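Local coordinates for DUF1805 domain-containing protein (Thermoplasma acidophilum, PDB 1QW2) that is of unknown function but belongs to the DUF1805 family and folds into a mixed beta-sheet with short helices, at residues P90-L94 against R95-D99. Numbering follows the deposited sequence.
Sequences PGDVL and RNVID
Asp92, in the loop that runs from helix 81-85 into the short helix 94-97, meets Val97 at the end of that single helical turn. Their side chains cross at about a right angle: CG1 of Val97 lies 3.8 Å from OD2 of Asp92 and also touches its CB, while the carboxylate is tied back through OD2 to the backbone N of Asn89. With chi1 at -59°, CG1 of Val97 stands anti to the carbonyl carbon and reaches Asp92, whereas CG2 lies between backbone N and carbonyl carbon, 3.6 Å from O of Leu94. Replacing Val97 by an alanine removes both methyl branches and would probably leave CB of Asp92 without its apolar neighbour and open a gap beside Ile88. Leu94 and Ile98, one turn apart, approach at a slant, CD1 to CD1 at 4.0 Å, and Ile98 also packs on Ile15 of strand 3-15. Two amides converge on O of Leu94: Val97 N at 2.9 Å, well above the carbonyl plane, and Ile98 N in a weak bond. The turn opens with Asn96 N bonded to Val93 O at 2.8 Å. The Asn96 amide leans on CB of Val93, and a water accepts from Val93 N and donates to Asn96 OD1, 3.0 Å from each.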
loop_
_atom_site.group_PDB
_atom_site.type_symbol
_atom_site.label_atom_id
_atom_site.label_comp_id
_atom_site.label_asym_id
_atom_site.label_seq_id
_atom_site.Cartn_x
_atom_site.Cartn_y
_atom_site.Cartn_z
ATOM N N PRO A 90 13.504 -6.813 -27.070
ATOM C CA PRO A 90 12.089 -7.008 -27.378
ATOM C C PRO A 90 11.935 -8.458 -27.825
ATOM O O PRO A 90 12.755 -8.961 -28.600
ATOM C CB PRO A 90 11.851 -6.032 -28.524
ATOM C CG PRO A 90 12.813 -4.926 -28.231
ATOM C CD PRO A 90 14.056 -5.663 -27.813
ATOM N N GLY A 91 10.905 -9.131 -27.330
ATOM C CA GLY A 91 10.694 -10.516 -27.700
ATOM C C GLY A 91 10.967 -11.470 -26.554
ATOM O O GLY A 91 10.375 -12.547 -26.487
ATOM N N ASP A 92 11.864 -11.085 -25.653
ATOM C CA ASP A 92 12.188 -11.930 -24.508
ATOM C C ASP A 92 10.985 -12.092 -23.587
ATOM O O ASP A 92 10.211 -11.155 -23.392
ATOM C CB ASP A 92 13.338 -11.333 -23.685
ATOM C CG ASP A 92 14.676 -11.423 -24.386
ATOM O OD1 ASP A 92 14.836 -12.302 -25.257
ATOM O OD2 ASP A 92 15.576 -10.623 -24.049
ATOM N N VAL A 93 10.824 -13.285 -23.024
ATOM C CA VAL A 93 9.734 -13.533 -22.088
ATOM C C VAL A 93 10.241 -12.980 -20.757
ATOM O O VAL A 93 11.342 -13.314 -20.323
ATOM C CB VAL A 93 9.436 -15.039 -21.945
ATOM C CG1 VAL A 93 8.314 -15.254 -20.934
ATOM C CG2 VAL A 93 9.059 -15.620 -23.301
ATOM N N LEU A 94 9.444 -12.131 -20.115
ATOM C CA LEU A 94 9.863 -11.509 -18.862
ATOM C C LEU A 94 10.468 -12.466 -17.835
ATOM O O LEU A 94 11.512 -12.178 -17.253
ATOM C CB LEU A 94 8.692 -10.745 -18.231
ATOM C CG LEU A 94 9.027 -9.941 -16.972
ATOM C CD1 LEU A 94 10.133 -8.942 -17.278
ATOM C CD2 LEU A 94 7.782 -9.218 -16.473
ATOM N N ARG A 95 9.819 -13.603 -17.612
ATOM C CA ARG A 95 10.319 -14.575 -16.641
ATOM C C ARG A 95 11.765 -14.976 -16.924
ATOM O O ARG A 95 12.538 -15.246 -16.002
ATOM C CB ARG A 95 9.433 -15.825 -16.651
ATOM C CG ARG A 95 9.770 -16.841 -15.569
ATOM C CD ARG A 95 9.447 -16.305 -14.180
ATOM N NE ARG A 95 9.779 -17.263 -13.129
ATOM C CZ ARG A 95 11.017 -17.652 -12.833
ATOM N NH1 ARG A 95 12.049 -17.162 -13.508
ATOM N NH2 ARG A 95 11.223 -18.532 -11.863
ATOM N N ASN A 96 12.130 -14.996 -18.202
ATOM C CA ASN A 96 13.472 -15.386 -18.617
ATOM C C ASN A 96 14.547 -14.316 -18.431
ATOM O O ASN A 96 15.739 -14.607 -18.541
ATOM C CB ASN A 96 13.452 -15.831 -20.083
ATOM C CG ASN A 96 12.639 -17.096 -20.304
ATOM O OD1 ASN A 96 12.389 -17.494 -21.443
ATOM N ND2 ASN A 96 12.228 -17.738 -19.215
ATOM N N VAL A 97 14.140 -13.081 -18.151
ATOM C CA VAL A 97 15.115 -12.011 -17.971
ATOM C C VAL A 97 14.899 -11.177 -16.713
ATOM O O VAL A 97 15.636 -10.223 -16.469
ATOM C CB VAL A 97 15.124 -11.052 -19.183
ATOM C CG1 VAL A 97 15.450 -11.828 -20.457
ATOM C CG2 VAL A 97 13.780 -10.348 -19.307
ATOM N N ILE A 98 13.903 -11.541 -15.913
ATOM C CA ILE A 98 13.596 -10.798 -14.692
ATOM C C ILE A 98 14.789 -10.737 -13.740
ATOM O O ILE A 98 14.940 -9.784 -12.976
ATOM C CB ILE A 98 12.391 -11.429 -13.955
ATOM C CG1 ILE A 98 11.866 -10.466 -12.891
ATOM C CG2 ILE A 98 12.799 -12.746 -13.315
ATOM C CD1 ILE A 98 11.276 -9.202 -13.459
ATOM N N ASP A 99 15.639 -11.757 -13.791
ATOM C CA ASP A 99 16.813 -11.806 -12.931
ATOM C C ASP A 99 17.689 -10.570 -13.125
ATOM O O ASP A 99 18.380 -10.137 -12.203
ATOM C CB ASP A 99 17.626 -13.065 -13.239
ATOM C CG ASP A 99 18.176 -13.068 -14.651
ATOM O OD1 ASP A 99 19.159 -12.342 -14.911
ATOM O OD2 ASP A 99 17.617 -13.788 -15.505
HETATM O O HOH W 1 12.850 -15.363 -23.568
#